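Local coordinates for pilin, type IV (Thermus thermophilus, PDB 4BHR), which probably serves as a pilin subunit of the type IV pilus system, the chain here being its soluble domain without the N-terminal membrane-spanning part, at residues 58-63 / 77-82; 30-35 / 50-55; 12-17 / 38-43. One frame throughout, in Å; residues are numbered along the deposited sequence.

Overall arrangement
The three contacts tie together the soluble domain of a type IV pilin, in which helix 6-20 packs on an antiparallel sheet. Contacts 1 and 2 lie in that sheet, their centres about 10 Å apart: contact 2 pairs strands 34-35 and 47-54, contact 1 pairs 61-67 and 74-78, and strands 47-54 and 61-67 are neighbours between them. Contact 3, with its centre about 11 Å from contact 2 and 14 Å from contact 1, sets the helix against the loop after strand 34-35. Along the chain contacts 3 and 2 interleave, and contact 1 follows both. The helix's Val-14 and the loop's Phe-39 both touch Val-52, and Val-14 meets Val-63, joining the contacts in one apolar cluster.

Contact 1 (58-63 / 77-82); sequences GVNFTV and FDSSTG
Backbone hydrogen bonds pair Val-63 with Phe-77 in the antiparallel beta hairpin of pilin strands 61-67 and 74-78, Val-63 N reaching Phe-77 O at 2.9 Å and Phe-77 N returning a bond to Val-63 O. Beyond the non-hydrogen-bonded pair Thr-62 and Asp-78, Ser-79 N gives a nearly straight bond to Phe-61 O (174° at the hydrogen). The next link passes through a side chain: Phe-61 N donates to Ser-79 OG at 2.8 Å, and that hydroxyl donates in turn to Asn-60 OD1 at 2.7 Å, in the carbonyl plane on a lone pair. With OG set between its own backbone N and carbonyl carbon (chi1 66°), Ser-79 can do both.

The same serine makes a CH-pi contact, its CB lying 3.8 Å from the centroid of the Phe-61 ring, over one face. Asp-78 OD1 closes an Asx turn by accepting from Ser-80 N, and Ser-80 OG joins from the same side of the carboxylate plane. A water donates to Thr-62 OG1 and, weakly, to Asp-78 OD2.

Asn-55, following strand 47-54, bonds to both Thr-62 OG1 and Asp-78 OD1, while Phe-61 and Phe-77 pack against helix 6-20.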
# COMPACT_ATOMS: atom_id res chain seq x y z
N GLY A 58 -3.41 7.51 12.58
CA GLY A 58 -2.01 7.57 12.95
C GLY A 58 -1.38 6.22 13.22
O GLY A 58 -0.23 6.14 13.68
N VAL A 59 -2.11 5.14 12.92
CA VAL A 59 -1.56 3.79 13.13
C VAL A 59 -1.51 2.98 11.83
O VAL A 59 -0.57 2.20 11.59
CB VAL A 59 -2.40 3.03 14.19
CG1 VAL A 59 -2.02 1.56 14.28
CG2 VAL A 59 -2.18 3.71 15.56
N ASN A 60 -2.58 3.10 11.05
CA ASN A 60 -2.78 2.30 9.84
C ASN A 60 -2.47 3.07 8.59
O ASN A 60 -2.24 4.30 8.63
CB ASN A 60 -4.23 1.77 9.85
CG ASN A 60 -4.41 0.65 10.82
OD1 ASN A 60 -3.83 -0.43 10.63
ND2 ASN A 60 -5.20 0.86 11.91
N PHE A 61 -2.46 2.35 7.46
CA PHE A 61 -2.10 2.98 6.18
C PHE A 61 -2.95 2.37 5.07
O PHE A 61 -3.57 1.31 5.23
CB PHE A 61 -0.59 2.77 5.86
CG PHE A 61 -0.18 1.31 5.88
CD1 PHE A 61 -0.27 0.56 4.70
CD2 PHE A 61 0.27 0.68 7.04
CE1 PHE A 61 0.05 -0.81 4.68
CE2 PHE A 61 0.59 -0.67 7.04
CZ PHE A 61 0.49 -1.42 5.86
N THR A 62 -2.95 3.01 3.94
CA THR A 62 -3.68 2.51 2.75
C THR A 62 -2.71 2.50 1.57
O THR A 62 -2.02 3.49 1.29
CB THR A 62 -4.89 3.41 2.40
OG1 THR A 62 -5.82 3.41 3.50
CG2 THR A 62 -5.66 2.86 1.14
N VAL A 63 -2.70 1.39 0.83
CA VAL A 63 -1.89 1.27 -0.37
C VAL A 63 -2.85 1.31 -1.53
O VAL A 63 -3.84 0.54 -1.54
CB VAL A 63 -1.17 -0.13 -0.40
CG1 VAL A 63 -0.25 -0.20 -1.63
CG2 VAL A 63 -0.35 -0.30 0.87
N PHE A 77 -5.61 -1.42 -0.49
CA PHE A 77 -5.60 -2.29 0.66
C PHE A 77 -5.47 -1.40 1.89
O PHE A 77 -4.61 -0.54 1.92
CB PHE A 77 -4.44 -3.31 0.60
CG PHE A 77 -4.36 -4.15 1.83
CD1 PHE A 77 -3.64 -3.69 2.94
CD2 PHE A 77 -4.98 -5.40 1.89
CE1 PHE A 77 -3.53 -4.49 4.08
CE2 PHE A 77 -4.87 -6.19 3.00
CZ PHE A 77 -4.15 -5.72 4.11
N ASP A 78 -6.35 -1.58 2.87
CA ASP A 78 -6.42 -0.69 4.07
C ASP A 78 -6.04 -1.51 5.26
O ASP A 78 -6.67 -2.53 5.54
CB ASP A 78 -7.88 -0.17 4.21
CG ASP A 78 -8.06 0.79 5.39
OD1 ASP A 78 -7.14 0.90 6.24
OD2 ASP A 78 -9.13 1.44 5.46
N SER A 79 -4.89 -1.19 5.89
CA SER A 79 -4.39 -2.06 6.95
C SER A 79 -5.30 -2.04 8.15
O SER A 79 -5.23 -2.92 8.99
CB SER A 79 -2.99 -1.62 7.41
OG SER A 79 -3.01 -0.36 8.04
N SER A 80 -6.15 -1.03 8.21
CA SER A 80 -7.03 -0.88 9.37
C SER A 80 -8.16 -1.91 9.32
O SER A 80 -8.72 -2.24 10.36
CB SER A 80 -7.60 0.54 9.46
OG SER A 80 -8.76 0.68 8.69
N THR A 81 -8.45 -2.43 8.12
CA THR A 81 -9.45 -3.48 7.93
C THR A 81 -8.87 -4.82 7.45
O THR A 81 -9.49 -5.89 7.60
CB THR A 81 -10.52 -3.05 6.91
OG1 THR A 81 -9.91 -2.91 5.63
CG2 THR A 81 -11.14 -1.71 7.31
N GLY A 82 -7.68 -4.75 6.86
CA GLY A 82 -6.97 -5.91 6.40
C GLY A 82 -7.63 -6.38 5.11
O GLY A 82 -7.39 -7.50 4.68
O HOH W 1 -8.40 3.84 3.25

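Contact 2 (30-35 / 50-55)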
# COMPACT_ATOMS: atom_id res chain seq x y z
N PRO A 30 6.56 4.36 9.12
CA PRO A 30 7.57 5.21 8.47
C PRO A 30 6.91 6.47 7.93
O PRO A 30 5.66 6.57 7.96
CB PRO A 30 8.08 4.35 7.32
CG PRO A 30 7.01 3.34 7.06
CD PRO A 30 6.29 3.12 8.38
N GLN A 31 7.72 7.42 7.47
CA GLN A 31 7.24 8.70 6.95
C GLN A 31 6.43 8.43 5.65
O GLN A 31 6.93 7.79 4.74
CB GLN A 31 8.43 9.56 6.55
CG GLN A 31 8.06 10.91 5.93
CD GLN A 31 7.29 11.80 6.88
OE1 GLN A 31 7.64 11.89 8.06
NE2 GLN A 31 6.23 12.46 6.38
N LEU A 32 5.20 8.91 5.65
CA LEU A 32 4.27 8.75 4.55
C LEU A 32 3.70 10.11 4.20
O LEU A 32 3.70 11.01 5.06
CB LEU A 32 3.14 7.81 4.98
CG LEU A 32 3.55 6.33 5.18
CD1 LEU A 32 2.35 5.53 5.69
CD2 LEU A 32 4.02 5.74 3.85
N PRO A 33 3.21 10.29 2.96
CA PRO A 33 3.10 9.26 1.89
C PRO A 33 4.35 9.02 1.05
O PRO A 33 5.29 9.82 1.04
CB PRO A 33 2.04 9.84 0.98
CG PRO A 33 2.31 11.33 1.05
CD PRO A 33 2.68 11.58 2.49
N GLN A 34 4.37 7.86 0.37
CA GLN A 34 5.53 7.49 -0.48
C GLN A 34 5.02 6.71 -1.65
O GLN A 34 3.97 6.10 -1.58
CB GLN A 34 6.54 6.58 0.24
CG GLN A 34 7.17 7.21 1.49
CD GLN A 34 8.02 8.45 1.23
OE1 GLN A 34 8.45 8.73 0.10
NE2 GLN A 34 8.26 9.23 2.30
N ALA A 35 5.76 6.74 -2.76
CA ALA A 35 5.53 5.80 -3.85
C ALA A 35 5.71 4.34 -3.39
O ALA A 35 6.55 4.05 -2.55
CB ALA A 35 6.54 6.10 -4.99
N CYS A 50 1.21 4.05 -7.98
CA CYS A 50 0.87 3.32 -6.74
C CYS A 50 1.44 4.14 -5.60
O CYS A 50 2.60 4.56 -5.66
CB CYS A 50 1.52 1.92 -6.73
SG CYS A 50 1.11 0.90 -5.29
N ASN A 51 0.61 4.38 -4.59
CA ASN A 51 1.12 5.12 -3.46
C ASN A 51 0.67 4.55 -2.14
O ASN A 51 -0.27 3.79 -2.09
CB ASN A 51 0.70 6.60 -3.65
CG ASN A 51 -0.82 6.77 -3.75
OD1 ASN A 51 -1.53 6.61 -2.77
ND2 ASN A 51 -1.33 7.09 -4.96
N VAL A 52 1.37 4.90 -1.05
CA VAL A 52 0.99 4.50 0.29
C VAL A 52 0.74 5.78 1.08
O VAL A 52 1.61 6.68 1.11
CB VAL A 52 2.15 3.77 1.00
CG1 VAL A 52 1.67 3.26 2.38
CG2 VAL A 52 2.61 2.56 0.19
N THR A 53 -0.43 5.85 1.73
CA THR A 53 -0.77 7.02 2.52
C THR A 53 -1.09 6.61 3.94
O THR A 53 -1.53 5.48 4.23
CB THR A 53 -2.00 7.79 1.95
OG1 THR A 53 -3.09 6.86 1.73
CG2 THR A 53 -1.64 8.49 0.65
N ALA A 54 -0.85 7.53 4.89
CA ALA A 54 -1.18 7.30 6.26
C ALA A 54 -2.65 7.58 6.56
O ALA A 54 -3.22 8.64 6.15
CB ALA A 54 -0.29 8.16 7.15
N ASN A 55 -3.27 6.67 7.28
CA ASN A 55 -4.66 6.84 7.70
C ASN A 55 -4.73 7.88 8.83
O ASN A 55 -3.75 8.11 9.54
CB ASN A 55 -5.24 5.52 8.20
CG ASN A 55 -5.52 4.50 7.07
OD1 ASN A 55 -5.00 4.63 5.95
ND2 ASN A 55 -6.28 3.45 7.39
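With CG anti to its carbonyl carbon (chi1 -70°) and CD1 extended from CA (chi2 177°), Leu-32 spreads its two methyls over strand 47-54, and Val-52 answers with CG1 anti to the backbone N (chi1 -176°). The two side chains meet at an angle, Leu-32 CD2 lying 3.7 Å from Val-52 CG1. The other branch, Leu-32 CD1, rests on Ala-54, 4.0 Å from its CB. Replacing Leu-32 by an alanine removes both methyls, which is likely to open a gap beside Val-52 CG1 and Ala-54 CB.

A cis peptide bond precedes Pro-33, whose CB comes within 3.9 Å of Thr-53 CG2. The chain then enters a short antiparallel pairing, the edge of the pilin sheet: Gln-34 and Val-52 form a hydrogen-bonded pair, Gln-34 N to Val-52 O at 3.1 Å and Val-52 N to Gln-34 O at 2.9 Å, followed by the non-hydrogen-bonded pair Ala-35 and Asn-51. Just beyond, the Cys-36 to Cys-50 disulfide joins the same two chain portions covalently. The Gln-34 side chain turns back along its own segment, where NE2 donates to Gln-31 O at 3.1 Å from above the carbonyl plane.

Contact 3 (12-17 / 38-43)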
# COMPACT_ATOMS: atom_id res chain seq x y z
N ARG A 12 -0.65 -6.06 -1.93
CA ARG A 12 -0.62 -6.74 -0.66
C ARG A 12 0.83 -6.87 -0.20
O ARG A 12 1.11 -6.74 0.99
CB ARG A 12 -1.30 -8.10 -0.76
CG ARG A 12 -1.46 -8.80 0.61
CD ARG A 12 -2.33 -8.00 1.54
NE ARG A 12 -2.45 -8.53 2.91
CZ ARG A 12 -1.57 -8.28 3.87
NH1 ARG A 12 -0.46 -7.58 3.60
NH2 ARG A 12 -1.77 -8.77 5.08
N ASN A 13 1.74 -7.14 -1.14
CA ASN A 13 3.13 -7.25 -0.81
C ASN A 13 3.74 -5.89 -0.37
O ASN A 13 4.56 -5.83 0.56
CB ASN A 13 3.92 -7.89 -1.97
CG ASN A 13 3.47 -9.34 -2.26
OD1 ASN A 13 2.94 -10.08 -1.40
ND2 ASN A 13 3.67 -9.75 -3.51
N VAL A 14 3.28 -4.80 -0.97
CA VAL A 14 3.67 -3.46 -0.53
C VAL A 14 3.20 -3.24 0.89
O VAL A 14 3.92 -2.72 1.75
CB VAL A 14 3.13 -2.36 -1.46
CG1 VAL A 14 3.28 -0.97 -0.82
CG2 VAL A 14 3.86 -2.37 -2.79
N ALA A 15 1.96 -3.62 1.16
CA ALA A 15 1.44 -3.48 2.54
C ALA A 15 2.25 -4.26 3.58
O ALA A 15 2.60 -3.72 4.62
CB ALA A 15 -0.05 -3.88 2.58
N THR A 16 2.62 -5.51 3.27
CA THR A 16 3.56 -6.28 4.09
C THR A 16 4.88 -5.56 4.35
O THR A 16 5.36 -5.50 5.52
CB THR A 16 3.80 -7.67 3.48
OG1 THR A 16 2.56 -8.37 3.48
CG2 THR A 16 4.80 -8.47 4.37
N ALA A 17 5.44 -4.98 3.29
CA ALA A 17 6.69 -4.26 3.38
C ALA A 17 6.60 -2.97 4.20
O ALA A 17 7.54 -2.61 4.91
CB ALA A 17 7.25 -3.98 1.97
N GLN A 38 9.09 2.54 -3.08
CA GLN A 38 9.97 2.76 -1.96
C GLN A 38 9.87 1.61 -0.98
O GLN A 38 10.67 1.49 -0.05
CB GLN A 38 9.68 4.11 -1.28
CG GLN A 38 9.86 5.32 -2.20
CD GLN A 38 11.24 5.33 -2.86
OE1 GLN A 38 11.42 4.89 -4.01
NE2 GLN A 38 12.22 5.83 -2.12
N PHE A 39 8.91 0.71 -1.23
CA PHE A 39 8.72 -0.46 -0.39
C PHE A 39 8.95 -1.77 -1.12
O PHE A 39 9.50 -2.69 -0.55
CB PHE A 39 7.29 -0.44 0.21
CG PHE A 39 7.07 0.74 1.12
CD1 PHE A 39 7.61 0.74 2.42
CD2 PHE A 39 6.39 1.88 0.67
CE1 PHE A 39 7.49 1.87 3.23
CE2 PHE A 39 6.25 3.01 1.51
CZ PHE A 39 6.79 2.98 2.79
N VAL A 40 8.44 -1.85 -2.35
CA VAL A 40 8.63 -3.03 -3.24
C VAL A 40 8.93 -2.52 -4.65
O VAL A 40 8.09 -1.79 -5.28
CB VAL A 40 7.39 -3.94 -3.28
CG1 VAL A 40 7.59 -5.14 -4.20
CG2 VAL A 40 7.01 -4.42 -1.88
N ALA A 41 10.13 -2.84 -5.14
CA ALA A 41 10.54 -2.49 -6.49
C ALA A 41 9.75 -3.23 -7.58
O ALA A 41 9.15 -4.27 -7.34
CB ALA A 41 12.04 -2.77 -6.65
N ASN A 42 9.79 -2.69 -8.79
CA ASN A 42 9.22 -3.33 -9.98
C ASN A 42 7.75 -3.67 -10.00
O ASN A 42 7.38 -4.84 -10.07
CB ASN A 42 10.05 -4.53 -10.39
CG ASN A 42 11.46 -4.13 -10.73
OD1 ASN A 42 11.68 -3.06 -11.30
ND2 ASN A 42 12.41 -4.96 -10.38
N PRO A 43 6.89 -2.64 -9.95
CA PRO A 43 5.45 -2.92 -10.04
C PRO A 43 5.13 -3.58 -11.37
O PRO A 43 5.86 -3.36 -12.36
CB PRO A 43 4.82 -1.54 -9.98
CG PRO A 43 5.89 -0.60 -10.39
CD PRO A 43 7.17 -1.20 -9.90
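The loop 38-43 runs past one side of helix 6-20, at residues 12-17, with a CA-CA spacing of 5.7 Å both for Val-14 with Val-40 and for Ala-17 with Phe-39, and no hydrogen bond crosses between the two segments. Ala-17, one helical turn after Asn-13, points its CB at the loop, where it meets Phe-39 O at 3.6 Å, Phe-39 CB at 4.0 Å and a methyl of Val-40.

That methyl, Val-40 CG2, meets three helix residues, Asn-13, Val-14 and Ala-17. It stands anti to its own carbonyl carbon and settles against the helix surface, 3.7 Å from Val-14 CA and equally far from Asn-13 O, with Ala-17 CB and Val-14 CG2 beside it. The Asn-13 carbonyl it approaches accepts from Ala-17 N within the helix. Val-14 divides its branches between the two loop residues: CG2 lies 3.9 Å from Val-40 CG2, while CG1, anti to the backbone N (chi1 167°), reaches Phe-39 CB at 4.2 Å. The side chains of Val-14 and Phe-39 cross at about a right angle. The contact is thus apolar and made mainly by methyl groups, near the surface of the domain.

On the helix, Tyr-10 OH also reaches the loop, by a hydrogen bond with Val-40 O. In this pilin domain the loop covers a side of the helix that packs on the sheet, Val-14 touching Val-52 of strand 47-54 and Val-63 of strand 61-67. Phe-39 also touches Pro-30 and Leu-32 in the preceding loop and Val-52, and it lies against Gln-34 of strand 34-35, at that edge of the sheet.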